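Putative Zn-dependent Alcohol Dehydrogenase (Rhodobacter sphaeroides, PDB 3IV6) binds S-adenosylmethionine in a Rossmann-like domain and is probably a methyltransferase, although it is named a putative zinc-dependent alcohol dehydrogenase. Local coordinates at residues V27-P31 and N116-I120; D98-E102 and R130-M135; I120-T125 and R211-F217; T168-F172 and E184-V188; L189-L193 and L205-R209. All coordinates share one frame; numbering follows the deposited sequence.

Contact 1: residues V27-P31 and N116-I120. With SAM (S-adenosylmethionine), chain E.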
# COMPACT_ATOMS: atom_id res chain seq x y z
N VAL A 27 -12.12 4.79 8.88
CA VAL A 27 -12.96 4.15 7.88
C VAL A 27 -12.48 4.52 6.48
O VAL A 27 -12.44 3.66 5.58
CB VAL A 27 -14.46 4.50 8.07
CG1 VAL A 27 -15.30 4.11 6.83
CG2 VAL A 27 -15.02 3.81 9.33
N ALA A 28 -12.06 5.78 6.28
CA ALA A 28 -11.67 6.24 4.94
C ALA A 28 -10.29 5.75 4.51
O ALA A 28 -9.79 6.11 3.46
CB ALA A 28 -11.76 7.79 4.83
N ALA A 29 -9.65 4.95 5.34
CA ALA A 29 -8.30 4.54 5.03
C ALA A 29 -8.34 3.22 4.27
O ALA A 29 -7.32 2.68 3.87
CB ALA A 29 -7.46 4.44 6.32
N ARG A 30 -9.54 2.68 4.10
CA ARG A 30 -9.74 1.52 3.24
C ARG A 30 -10.71 1.85 2.13
O ARG A 30 -11.43 2.84 2.22
CB ARG A 30 -10.27 0.34 4.04
CG ARG A 30 -11.56 0.58 4.69
CD ARG A 30 -12.21 -0.75 4.99
NE ARG A 30 -13.38 -0.66 5.86
CZ ARG A 30 -13.31 -0.39 7.17
NH1 ARG A 30 -12.12 -0.15 7.73
NH2 ARG A 30 -14.44 -0.34 7.90
N PRO A 31 -10.74 1.04 1.07
CA PRO A 31 -11.74 1.38 0.04
C PRO A 31 -13.16 1.27 0.57
O PRO A 31 -13.45 0.42 1.38
CB PRO A 31 -11.47 0.36 -1.07
CG PRO A 31 -10.09 -0.18 -0.78
CD PRO A 31 -9.88 -0.09 0.68
N ASN A 116 -3.83 -3.37 -5.41
CA ASN A 116 -3.55 -2.85 -4.07
C ASN A 116 -4.07 -1.43 -3.86
O ASN A 116 -4.08 -0.62 -4.80
CB ASN A 116 -2.07 -2.96 -3.71
CG ASN A 116 -1.15 -2.37 -4.78
OD1 ASN A 116 -0.66 -3.09 -5.66
ND2 ASN A 116 -0.87 -1.08 -4.68
N ASP A 117 -4.52 -1.16 -2.63
CA ASP A 117 -5.07 0.15 -2.29
C ASP A 117 -4.14 0.96 -1.39
O ASP A 117 -4.05 0.68 -0.20
CB ASP A 117 -6.42 0.01 -1.58
CG ASP A 117 -7.05 1.37 -1.25
OD1 ASP A 117 -6.92 2.33 -2.05
OD2 ASP A 117 -7.69 1.47 -0.19
N ARG A 118 -3.49 1.97 -1.96
CA ARG A 118 -2.68 2.92 -1.21
C ARG A 118 -1.46 2.29 -0.53
O ARG A 118 -0.96 2.76 0.51
CB ARG A 118 -3.56 3.68 -0.23
CG ARG A 118 -4.35 4.80 -0.90
CD ARG A 118 -5.40 5.44 0.02
NE ARG A 118 -6.63 4.67 0.20
CZ ARG A 118 -7.61 5.03 1.05
NH1 ARG A 118 -7.45 6.12 1.77
NH2 ARG A 118 -8.73 4.31 1.19
N LEU A 119 -0.95 1.23 -1.15
CA LEU A 119 0.20 0.51 -0.66
C LEU A 119 1.48 1.26 -1.02
O LEU A 119 2.47 1.21 -0.33
CB LEU A 119 0.23 -0.85 -1.33
CG LEU A 119 1.52 -1.62 -1.22
CD1 LEU A 119 1.80 -1.92 0.25
CD2 LEU A 119 1.47 -2.87 -2.07
N ILE A 120 1.42 1.99 -2.12
CA ILE A 120 2.56 2.72 -2.63
C ILE A 120 2.88 3.87 -1.67
O ILE A 120 4.00 4.36 -1.63
CB ILE A 120 2.30 3.20 -4.09
CG1 ILE A 120 2.54 2.07 -5.09
CG2 ILE A 120 3.22 4.38 -4.49
CD1 ILE A 120 1.70 2.24 -6.31
N SAM E . -3.91 -0.72 4.49
CA SAM E . -4.56 0.23 3.61
C SAM E . -5.76 -0.40 2.92
O SAM E . -6.10 -1.58 3.08
OXT SAM E . -6.39 0.33 2.19
CB SAM E . -3.57 0.84 2.63
CG SAM E . -2.09 0.57 2.92
SD SAM E . -1.42 -1.04 2.39
CE SAM E . -2.89 -1.94 1.79
C5' SAM E . -0.92 -1.83 3.96
C4' SAM E . -0.86 -3.35 4.02
O4' SAM E . 0.15 -3.82 3.14
C3' SAM E . -0.46 -3.87 5.39
O3' SAM E . -1.19 -5.07 5.59
C2' SAM E . 1.00 -4.24 5.26
O2' SAM E . 1.33 -5.37 6.05
C1' SAM E . 1.15 -4.57 3.79
N9 SAM E . 2.47 -4.18 3.28
C8 SAM E . 3.09 -2.98 3.47
N7 SAM E . 4.30 -3.01 2.86
C5 SAM E . 4.48 -4.22 2.26
C6 SAM E . 5.53 -4.77 1.51
N6 SAM E . 6.65 -4.10 1.24
N1 SAM E . 5.40 -6.06 1.05
C2 SAM E . 4.25 -6.78 1.36
N3 SAM E . 3.21 -6.25 2.08
C4 SAM E . 3.32 -4.98 2.53

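Contact 2: residues D98-E102 and R130-M135. With SAM (S-adenosylmethionine), chain E.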
# COMPACT_ATOMS: atom_id res chain seq x y z
N ASP A 98 7.25 -10.08 0.41
CA ASP A 98 7.55 -8.67 0.43
C ASP A 98 7.63 -8.10 -0.99
O ASP A 98 8.63 -8.28 -1.68
CB ASP A 98 8.85 -8.43 1.18
CG ASP A 98 9.31 -6.98 1.12
OD1 ASP A 98 8.77 -6.18 0.32
OD2 ASP A 98 10.25 -6.63 1.87
N ILE A 99 6.60 -7.39 -1.42
CA ILE A 99 6.55 -6.91 -2.77
C ILE A 99 7.74 -6.06 -3.24
O ILE A 99 7.91 -5.87 -4.44
CB ILE A 99 5.24 -6.17 -3.08
CG1 ILE A 99 4.98 -6.13 -4.60
CG2 ILE A 99 5.24 -4.79 -2.47
CD1 ILE A 99 4.29 -7.37 -5.13
N THR A 100 8.58 -5.56 -2.34
CA THR A 100 9.79 -4.83 -2.76
C THR A 100 11.01 -5.75 -2.90
O THR A 100 12.10 -5.32 -3.30
CB THR A 100 10.17 -3.72 -1.78
OG1 THR A 100 10.65 -4.33 -0.58
CG2 THR A 100 8.97 -2.82 -1.46
N ALA A 101 10.82 -7.01 -2.54
CA ALA A 101 11.82 -8.03 -2.73
C ALA A 101 11.58 -8.68 -4.10
O ALA A 101 10.49 -8.57 -4.69
CB ALA A 101 11.72 -9.07 -1.64
N GLU A 102 12.61 -9.35 -4.61
CA GLU A 102 12.48 -9.94 -5.91
C GLU A 102 11.48 -11.08 -5.85
O GLU A 102 11.50 -11.90 -4.93
CB GLU A 102 13.83 -10.38 -6.49
CG GLU A 102 13.76 -10.60 -7.99
CD GLU A 102 15.07 -11.00 -8.60
OE1 GLU A 102 16.08 -11.09 -7.85
OE2 GLU A 102 15.10 -11.23 -9.83
N ARG A 130 10.90 -0.57 -6.96
CA ARG A 130 10.98 -2.02 -6.79
C ARG A 130 9.60 -2.71 -6.68
O ARG A 130 9.36 -3.77 -7.27
CB ARG A 130 11.87 -2.35 -5.59
CG ARG A 130 13.36 -2.26 -5.89
CD ARG A 130 14.19 -2.84 -4.76
NE ARG A 130 14.24 -1.94 -3.61
CZ ARG A 130 13.83 -2.24 -2.39
NH1 ARG A 130 13.33 -3.45 -2.10
NH2 ARG A 130 13.93 -1.32 -1.44
N ALA A 131 8.69 -2.11 -5.92
CA ALA A 131 7.35 -2.66 -5.78
C ALA A 131 6.64 -2.80 -7.13
O ALA A 131 6.15 -3.87 -7.46
CB ALA A 131 6.51 -1.83 -4.83
N CYS A 132 6.60 -1.72 -7.91
CA CYS A 132 5.89 -1.73 -9.20
C CYS A 132 6.40 -2.81 -10.11
O CYS A 132 5.62 -3.57 -10.65
CB CYS A 132 5.90 -0.35 -9.87
SG CYS A 132 4.93 0.85 -8.86
N LEU A 133 7.73 -2.91 -10.25
CA LEU A 133 8.38 -4.07 -10.87
C LEU A 133 7.85 -5.43 -10.35
O LEU A 133 7.51 -6.31 -11.13
CB LEU A 133 9.90 -3.97 -10.70
CG LEU A 133 10.81 -4.77 -11.64
CD1 LEU A 133 10.36 -4.67 -13.10
CD2 LEU A 133 12.24 -4.30 -11.51
N GLY A 134 7.76 -5.59 -9.03
CA GLY A 134 7.18 -6.78 -8.47
C GLY A 134 5.75 -7.04 -8.92
O GLY A 134 5.36 -8.17 -9.17
N MSE A 135 4.93 -6.00 -9.00
CA MSE A 135 3.55 -6.21 -9.38
C MSE A 135 3.48 -6.66 -10.85
O MSE A 135 2.70 -7.56 -11.23
CB MSE A 135 2.75 -4.92 -9.18
CG MSE A 135 2.68 -4.42 -7.76
SE MSE A 135 1.97 -2.57 -7.60
CE MSE A 135 2.70 -2.11 -5.85
N SAM E . -3.91 -0.72 4.49
CA SAM E . -4.56 0.23 3.61
C SAM E . -5.76 -0.40 2.92
O SAM E . -6.10 -1.58 3.08
OXT SAM E . -6.39 0.33 2.19
CB SAM E . -3.57 0.84 2.63
CG SAM E . -2.09 0.57 2.92
SD SAM E . -1.42 -1.04 2.39
CE SAM E . -2.89 -1.94 1.79
C5' SAM E . -0.92 -1.83 3.96
C4' SAM E . -0.86 -3.35 4.02
O4' SAM E . 0.15 -3.82 3.14
C3' SAM E . -0.46 -3.87 5.39
O3' SAM E . -1.19 -5.07 5.59
C2' SAM E . 1.00 -4.24 5.26
O2' SAM E . 1.33 -5.37 6.05
C1' SAM E . 1.15 -4.57 3.79
N9 SAM E . 2.47 -4.18 3.28
C8 SAM E . 3.09 -2.98 3.47
N7 SAM E . 4.30 -3.01 2.86
C5 SAM E . 4.48 -4.22 2.26
C6 SAM E . 5.53 -4.77 1.51
N6 SAM E . 6.65 -4.10 1.24
N1 SAM E . 5.40 -6.06 1.05
C2 SAM E . 4.25 -6.78 1.36
N3 SAM E . 3.21 -6.25 2.08
C4 SAM E . 3.32 -4.98 2.53

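Contact 3: residues I120-T125 and R211-F217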
# COMPACT_ATOMS: atom_id res chain seq x y z
N ILE A 120 1.42 1.99 -2.12
CA ILE A 120 2.56 2.72 -2.63
C ILE A 120 2.88 3.87 -1.67
O ILE A 120 4.00 4.36 -1.63
CB ILE A 120 2.30 3.20 -4.09
CG1 ILE A 120 2.54 2.07 -5.09
CG2 ILE A 120 3.22 4.38 -4.49
CD1 ILE A 120 1.70 2.24 -6.31
N ASN A 121 1.89 4.27 -0.89
CA ASN A 121 2.06 5.38 0.03
C ASN A 121 2.92 4.91 1.22
O ASN A 121 3.48 5.71 1.97
CB ASN A 121 0.68 5.85 0.49
CG ASN A 121 -0.05 6.70 -0.56
OD1 ASN A 121 -1.03 6.27 -1.17
ND2 ASN A 121 0.43 7.93 -0.74
N ARG A 122 3.04 3.58 1.37
CA ARG A 122 3.85 2.99 2.40
C ARG A 122 5.29 2.81 1.96
O ARG A 122 6.07 2.16 2.68
CB ARG A 122 3.28 1.63 2.84
CG ARG A 122 1.92 1.71 3.57
CD ARG A 122 1.83 3.00 4.41
NE ARG A 122 0.56 3.66 4.15
CZ ARG A 122 0.39 4.96 3.95
NH1 ARG A 122 1.40 5.79 4.00
NH2 ARG A 122 -0.82 5.42 3.71
N PHE A 123 5.64 3.39 0.81
CA PHE A 123 6.99 3.31 0.29
C PHE A 123 7.74 4.64 0.19
O PHE A 123 7.15 5.73 0.13
CB PHE A 123 7.03 2.64 -1.10
CG PHE A 123 6.39 1.28 -1.15
CD1 PHE A 123 6.56 0.35 -0.11
CD2 PHE A 123 5.63 0.90 -2.26
CE1 PHE A 123 5.98 -0.88 -0.12
CE2 PHE A 123 5.04 -0.37 -2.30
CZ PHE A 123 5.22 -1.27 -1.20
N THR A 124 9.06 4.52 0.17
CA THR A 124 9.93 5.56 -0.35
C THR A 124 9.89 5.42 -1.86
O THR A 124 9.32 4.47 -2.39
CB THR A 124 11.37 5.38 0.10
OG1 THR A 124 11.89 4.13 -0.39
CG2 THR A 124 11.50 5.50 1.62
N THR A 125 10.51 6.36 -2.56
CA THR A 125 10.52 6.32 -4.01
C THR A 125 11.24 5.09 -4.59
O THR A 125 10.68 4.40 -5.43
CB THR A 125 11.10 7.59 -4.58
OG1 THR A 125 10.45 8.69 -3.96
CG2 THR A 125 10.89 7.64 -6.07
N ARG A 211 7.32 2.70 10.97
CA ARG A 211 6.91 2.73 9.57
C ARG A 211 8.04 3.26 8.68
O ARG A 211 8.02 3.09 7.46
CB ARG A 211 5.66 3.60 9.39
CG ARG A 211 4.41 2.81 9.05
CD ARG A 211 3.15 3.60 9.39
NE ARG A 211 2.87 4.64 8.40
CZ ARG A 211 1.69 5.22 8.25
NH1 ARG A 211 0.67 4.87 9.02
NH2 ARG A 211 1.52 6.16 7.33
N GLY A 212 9.02 3.90 9.30
CA GLY A 212 10.25 4.27 8.62
C GLY A 212 10.10 5.56 7.83
O GLY A 212 9.48 6.51 8.29
N LYS A 213 10.68 5.58 6.63
CA LYS A 213 10.47 6.68 5.70
C LYS A 213 9.26 6.44 4.81
O LYS A 213 8.95 5.30 4.46
CB LYS A 213 11.72 6.89 4.83
CG LYS A 213 12.94 7.36 5.61
CD LYS A 213 14.16 7.44 4.71
CE LYS A 213 15.31 8.15 5.41
NZ LYS A 213 16.46 8.38 4.49
N GLU A 214 8.56 7.52 4.46
CA GLU A 214 7.47 7.45 3.47
C GLU A 214 7.49 8.65 2.51
O GLU A 214 7.68 9.79 2.93
CB GLU A 214 6.09 7.30 4.14
CG GLU A 214 5.79 5.86 4.60
CD GLU A 214 4.44 5.73 5.29
OE1 GLU A 214 3.76 6.77 5.40
OE2 GLU A 214 4.05 4.61 5.71
N THR A 215 7.36 8.39 1.22
CA THR A 215 7.37 9.46 0.24
C THR A 215 5.95 9.92 -0.12
O THR A 215 5.04 9.12 -0.19
CB THR A 215 8.08 8.96 -1.00
OG1 THR A 215 9.43 8.59 -0.65
CG2 THR A 215 8.06 10.01 -2.13
N ARG A 216 5.74 11.23 -0.32
CA ARG A 216 4.42 11.70 -0.73
C ARG A 216 4.44 11.90 -2.23
O ARG A 216 5.45 12.30 -2.79
CB ARG A 216 3.97 12.98 -0.02
CG ARG A 216 3.70 12.89 1.50
CD ARG A 216 3.40 11.50 1.99
NE ARG A 216 3.01 11.50 3.42
CZ ARG A 216 2.81 10.39 4.14
NH1 ARG A 216 2.97 9.19 3.60
NH2 ARG A 216 2.46 10.48 5.40
N PHE A 217 3.32 11.57 -2.87
CA PHE A 217 3.26 11.63 -4.32
C PHE A 217 2.19 12.57 -4.78
O PHE A 217 1.13 12.66 -4.16
CB PHE A 217 3.01 10.24 -4.95
CG PHE A 217 4.05 9.20 -4.60
CD1 PHE A 217 5.13 8.97 -5.44
CD2 PHE A 217 3.91 8.42 -3.45
CE1 PHE A 217 6.10 7.98 -5.13
CE2 PHE A 217 4.85 7.45 -3.13
CZ PHE A 217 5.96 7.22 -3.97
O HOH W 1 2.84 8.54 0.93

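Contact 4: residues T168-F172 and E184-V188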
# COMPACT_ATOMS: atom_id res chain seq x y z
N THR A 168 13.17 21.81 13.36
CA THR A 168 13.72 20.47 13.13
C THR A 168 13.31 19.90 11.79
O THR A 168 13.71 18.79 11.46
CB THR A 168 13.29 19.44 14.23
OG1 THR A 168 11.95 19.72 14.71
CG2 THR A 168 14.30 19.42 15.39
N LEU A 169 12.50 20.65 11.04
CA LEU A 169 11.79 20.11 9.89
C LEU A 169 12.71 19.41 8.90
O LEU A 169 12.42 18.30 8.45
CB LEU A 169 11.02 21.20 9.17
CG LEU A 169 10.22 20.65 7.99
CD1 LEU A 169 9.24 19.60 8.49
CD2 LEU A 169 9.54 21.75 7.25
N ALA A 170 13.83 20.06 8.57
CA ALA A 170 14.81 19.45 7.66
C ALA A 170 15.38 18.12 8.14
O ALA A 170 15.85 17.32 7.35
CB ALA A 170 15.92 20.43 7.35
N LYS A 171 15.34 17.88 9.44
CA LYS A 171 15.90 16.65 10.02
C LYS A 171 15.10 15.37 9.67
O LYS A 171 15.66 14.28 9.67
CB LYS A 171 16.06 16.82 11.55
CG LYS A 171 16.53 15.59 12.30
CD LYS A 171 16.52 15.86 13.79
CE LYS A 171 16.52 14.59 14.59
NZ LYS A 171 17.60 13.77 14.07
N PHE A 172 13.81 15.53 9.40
CA PHE A 172 12.92 14.40 9.13
C PHE A 172 12.05 14.56 7.87
O PHE A 172 11.22 13.70 7.56
CB PHE A 172 12.04 14.10 10.35
CG PHE A 172 11.01 15.17 10.64
CD1 PHE A 172 11.21 16.06 11.68
CD2 PHE A 172 9.85 15.29 9.88
CE1 PHE A 172 10.26 17.05 11.96
CE2 PHE A 172 8.90 16.28 10.15
CZ PHE A 172 9.10 17.16 11.19
N GLU A 184 12.10 10.32 13.40
CA GLU A 184 13.21 11.27 13.42
C GLU A 184 12.70 12.71 13.56
O GLU A 184 13.48 13.65 13.67
CB GLU A 184 14.06 11.14 12.16
CG GLU A 184 14.98 9.93 12.16
CD GLU A 184 16.36 10.24 12.71
OE1 GLU A 184 16.47 11.14 13.57
OE2 GLU A 184 17.33 9.60 12.27
N ALA A 185 11.38 12.86 13.55
CA ALA A 185 10.75 14.07 14.06
C ALA A 185 10.66 14.04 15.59
O ALA A 185 10.38 15.05 16.22
CB ALA A 185 9.36 14.24 13.46
N GLY A 186 10.92 12.87 16.17
CA GLY A 186 10.80 12.69 17.60
C GLY A 186 9.56 13.35 18.17
O GLY A 186 8.44 12.93 17.89
N ASP A 187 9.77 14.39 18.97
CA ASP A 187 8.71 14.91 19.83
C ASP A 187 7.60 15.55 19.01
O ASP A 187 6.46 15.67 19.48
CB ASP A 187 9.29 15.93 20.83
CG ASP A 187 8.22 16.55 21.71
OD1 ASP A 187 7.63 15.82 22.53
OD2 ASP A 187 7.97 17.76 21.57
N VAL A 188 7.93 15.96 17.79
CA VAL A 188 6.95 16.59 16.90
C VAL A 188 5.89 15.59 16.47
O VAL A 188 4.72 15.94 16.31
CB VAL A 188 7.63 17.17 15.65
CG1 VAL A 188 6.59 17.83 14.75
CG2 VAL A 188 8.71 18.17 16.05

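Contact 5: residues L189-L193 and L205-R209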
# COMPACT_ATOMS: atom_id res chain seq x y z
N LEU A 189 6.30 14.33 16.29
CA LEU A 189 5.37 13.28 15.89
C LEU A 189 4.19 13.19 16.84
O LEU A 189 3.03 13.28 16.43
CB LEU A 189 6.10 11.93 15.82
CG LEU A 189 5.34 10.79 15.15
CD1 LEU A 189 4.90 11.19 13.75
CD2 LEU A 189 6.19 9.53 15.10
N ASP A 190 4.48 13.02 18.13
CA ASP A 190 3.44 12.95 19.15
C ASP A 190 2.42 14.06 18.97
O ASP A 190 1.21 13.83 19.07
CB ASP A 190 4.06 13.02 20.55
CG ASP A 190 5.11 11.95 20.77
OD1 ASP A 190 5.86 11.64 19.82
OD2 ASP A 190 5.19 11.42 21.90
N ARG A 191 2.91 15.27 18.72
CA ARG A 191 2.05 16.46 18.71
C ARG A 191 1.16 16.49 17.48
O ARG A 191 0.11 17.14 17.47
CB ARG A 191 2.90 17.73 18.78
CG ARG A 191 2.12 18.98 19.12
CD ARG A 191 2.96 19.96 19.93
NE ARG A 191 3.12 21.24 19.24
CZ ARG A 191 4.27 21.68 18.75
NH1 ARG A 191 5.37 20.94 18.86
NH2 ARG A 191 4.33 22.85 18.14
N ALA A 192 1.59 15.79 16.43
CA ALA A 192 0.97 15.92 15.11
C ALA A 192 -0.04 14.81 14.86
O ALA A 192 -0.87 14.91 13.95
CB ALA A 192 2.04 15.94 14.03
N LEU A 193 0.03 13.75 15.66
CA LEU A 193 -0.82 12.59 15.48
C LEU A 193 -2.29 12.99 15.35
O LEU A 193 -2.79 13.81 16.12
CB LEU A 193 -0.65 11.61 16.64
CG LEU A 193 0.57 10.68 16.57
CD1 LEU A 193 0.61 9.77 17.79
CD2 LEU A 193 0.56 9.88 15.29
N LEU A 205 1.65 6.24 17.52
CA LEU A 205 3.02 6.70 17.65
C LEU A 205 3.95 5.59 17.28
O LEU A 205 4.86 5.78 16.47
CB LEU A 205 3.31 7.11 19.08
CG LEU A 205 4.66 7.80 19.33
CD1 LEU A 205 4.57 9.20 18.79
CD2 LEU A 205 5.05 7.81 20.80
N GLU A 206 3.74 4.41 17.86
CA GLU A 206 4.67 3.32 17.61
C GLU A 206 4.62 2.83 16.16
O GLU A 206 5.65 2.65 15.51
CB GLU A 206 4.46 2.17 18.60
CG GLU A 206 5.58 1.09 18.58
CD GLU A 206 6.98 1.67 18.85
OE1 GLU A 206 7.09 2.77 19.48
OE2 GLU A 206 7.97 1.02 18.44
N TRP A 207 3.40 2.65 15.66
CA TRP A 207 3.15 2.35 14.25
C TRP A 207 3.87 3.34 13.32
O TRP A 207 4.52 2.95 12.35
CB TRP A 207 1.67 2.50 14.05
CG TRP A 207 1.14 2.06 12.76
CD1 TRP A 207 1.47 0.93 12.08
CD2 TRP A 207 0.14 2.71 12.01
NE1 TRP A 207 0.74 0.86 10.92
CE2 TRP A 207 -0.09 1.94 10.86
CE3 TRP A 207 -0.59 3.89 12.19
CZ2 TRP A 207 -1.03 2.31 9.91
CZ3 TRP A 207 -1.52 4.26 11.23
CH2 TRP A 207 -1.72 3.47 10.10
N TYR A 208 3.74 4.62 13.60
CA TYR A 208 4.42 5.62 12.81
C TYR A 208 5.94 5.49 12.88
O TYR A 208 6.61 5.55 11.86
CB TYR A 208 3.96 7.04 13.19
CG TYR A 208 2.84 7.52 12.30
CD1 TYR A 208 3.10 7.99 11.01
CD2 TYR A 208 1.51 7.44 12.71
CE1 TYR A 208 2.09 8.39 10.17
CE2 TYR A 208 0.47 7.84 11.85
CZ TYR A 208 0.77 8.32 10.59
OH TYR A 208 -0.23 8.72 9.72
N ARG A 209 6.47 5.30 14.09
CA ARG A 209 7.91 5.22 14.29
C ARG A 209 8.49 3.99 13.59
O ARG A 209 9.61 4.03 13.07
CB ARG A 209 8.24 5.18 15.78
CG ARG A 209 8.19 6.53 16.46
CD ARG A 209 8.12 6.39 17.97
NE ARG A 209 8.90 5.26 18.45
CZ ARG A 209 10.15 5.35 18.91
NH1 ARG A 209 10.76 6.53 18.94
NH2 ARG A 209 10.78 4.26 19.32

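Contact 1: residues V27-P31 and N116-I120
The S-adenosylmethionine pocket is bordered here by two loops, joined where Arg118 reaches the backbone of Ala28. The guanidinium comes end-on, and both terminal nitrogens take the same acceptor. NH1 of Arg118 donates a hydrogen bond to Ala28 O at 2.9 Å, in the plane of that carbonyl. NH2 of Arg118 donates to the same Ala28 O at 3.1 Å but approaches from above the carbonyl plane. Ala28 O itself sits in the guanidinium plane, while Ala29 O lies over one face of the group. The Arg118 chain is bent at its third torsion (chi3 -79°), which turns the guanidinium back along Asp117. A salt bridge joins NE of Arg118 to OD1 of Asp117 at 3.3 Å. Asp117 ends strand 113-117, the fourth strand in the 3-2-1-4-5-7-6 sheet characteristic of class I methyltransferases. Ligands in this fold bind at the ends of the parallel strands, and the methionine part of the ligand lies beside Ala29 and Asp117. OD1 of Asp117 is also hydrogen-bonded to Ser147 OG on strand 143-149. Leu119 places CD1 3.6 Å from C8 of the adenine.

Contact 2: residues D98-E102 and R130-M135
Arg130 on helix 125-139 crosses Thr100 at a slant, in the loop that holds the adenine of S-adenosylmethionine. The loop follows strand 93-96 of the Rossmann-like sheet and folds as a type I beta turn from Asp98 to Ala101. The Arg130 chain bends at its third torsion (chi3 -75°), and this brings NH1 back over the turn. NH1 donates a hydrogen bond to Thr100 O from above the carbonyl plane, though its modelled length is too short to trust. The other terminal nitrogen, NH2, has a salt bridge with Glu126 one helical turn earlier. Ile99 lies against the helix beside Arg130. Its CG2 is 4.0 Å from Ala131 CB, and its CG1 branch runs toward the selenomethionine Met135. Gly134 gives the backbone of the turn room to come close, since a CB there would probably run into Ile99 O. Asp98 organises the ligand side of the loop. Its OD1 accepts from Thr100 N at 2.7 Å, which makes an Asx turn, and also from Thr100 OG1 at 2.8 Å. Both donors reach it from the same face of the carboxylate. The adenine amino nitrogen N6 of the ligand donates to this same Asp98 OD1 at 3.1 Å. With alanine in place of Asp98, the ligand's N6, Thr100 N and Thr100 OG1 would probably lose their common acceptor, and the turn would be freer to shift. OD2 of Asp98 is held by Asn8 ND2. Ile99 N completes the grip on the base, donating to adenine N1 of the ligand at 3.1 Å.

Contact 3: residues I120-T125 and R211-F217
Glu214 runs out straight beyond CG (chi2 179°), while Arg122 is bent at its second and third torsions and folds back to meet it. NH1 of Arg122 forms a salt bridge with OE1 of Glu214 at 2.9 Å, the two flat groups inclined by 34°. Two more arginines converge on this carboxylate. Arg211 grips it side-on, with NE to OE2 and NH2 to the syn lone pair of OE1. Arg216 NH1 reaches OE1 on its anti side, tilted out of the carboxylate plane. NH2 of Arg122 also bonds Tyr153 OH, and NE of Arg216 has a salt bridge with Asp156. Replacing Glu214 with a glutamine would probably leave three gathered arginines without their shared negative charge. The network joins strand 213-215 of the small antiparallel sheet to the loop before helix 125-139 of the Rossmann-like domain. One backbone bond ties them, Thr215 N to Phe123 O at 2.9 Å and nearly straight (172°). A water bridges NH1 of Arg216 and ND2 of Asn121 to the carbonyls of Asn121 and Thr215, and OD1 of Asn121 accepts from Lys149 N. Ile120 crosses Phe217 at about a right angle, its CG2 3.7 Å from CE2 of the Phe217 ring.

Contact 4: residues T168-F172 and E184-V188
Phe172 and Glu184 have the most surface buried in this contact, and Lys171 comes next. The three flank the open end of the hairpin formed by strands 173-174 and 179-181, part of the small antiparallel sheet. Phe172 holds CG between its backbone N and carbonyl carbon (chi1 68°), which turns the ring toward 184-188. The methyl of Ala185 lies over one ring face as a CH-pi contact, although the model places these carbons closer than they can sit, so the exact spacing is doubtful. Leu169 O lies over the opposite face. Val188 CG1 reaches the far end of the ring at 4.4 Å from CZ of Phe172. Glu184 packs its CB 4.0 Å from CB of Phe172. Beyond that its chain bends at the second torsion (chi2 -92°) and carries the carboxylate to Lys171. The two side chains cross at about a right angle, and NZ of Lys171 forms a salt bridge with OE1 of Glu184 at 2.9 Å. NZ approaches on the syn side, tilted out of the carboxylate plane. Phe172 is also tied by backbone bonding to His181. The contact therefore pairs a buried aromatic patch with a salt bridge at its more exposed margin, where solvent would probably weaken the attraction.

Contact 5: residues L189-L193 and L205-R209
Leu205 meets three residues of the neighbouring helix 187-192 and its end: Leu189, Asp190 and Leu193. It begins the part of helix 201-210 that faces them, the two helices packing against each other outside the Rossmann-like sheet. Its CD1 lies 4.0 Å from CD2 of Leu189, the two side chains crossing at a slant. CB of Leu205 is 4.0 Å from CD1 of Leu193. The carboxylate of Asp190 rests beside the Leu205 methyls, though the modelled spacing there is too short to trust. One residue on, Glu206 points away from the first helix and pairs with Arg209 and Arg210. Tyr208 turns back toward the contact. Its CB is 3.8 Å from CD2 of Leu189, so the leucine lies against the root of the side chain. The ring runs past Leu193 in the opposite direction, with CD2 of Tyr208 3.7 Å from CD2 of Leu193. Phe182 meets the same ring edge-to-face, and Arg211 adds a cation-pi contact. Arg209 brings its CG to 3.9 Å from Leu189 CD2. Its NE donates to OE1 of Glu206 at 3.2 Å, a salt bridge within the helix. No hydrogen bond crosses between the two segments. Leu189 and Leu193 pack on Leu205, Tyr208 and the CG of Arg209, so the hold depends on matching shape and the exclusion of water, not on directed bonds.

How the contacts relate
From the N terminus, the loop at 27-31 comes first, and contact 1 closes on it when the chain reaches 116-120. Contact 2 opens within that span at 98-102 and closes later at 130-135, so the two cross. Both touch the ligand. Contact 3 starts from Ile120, shared with contact 1, and crosses contact 2, with Phe123 packed on Ile99, Thr100 and Ala131. Its long loop ends at 211-217. Contacts 4 and 5 both fall within this loop, one after the other, adjoining on helix 187-192. Contacts 1 and 2 thus tie the ligand-binding end of the large sheet together. Contacts 4 and 5 order the inserted segment, and contact 3 joins it to the Rossmann-like domain.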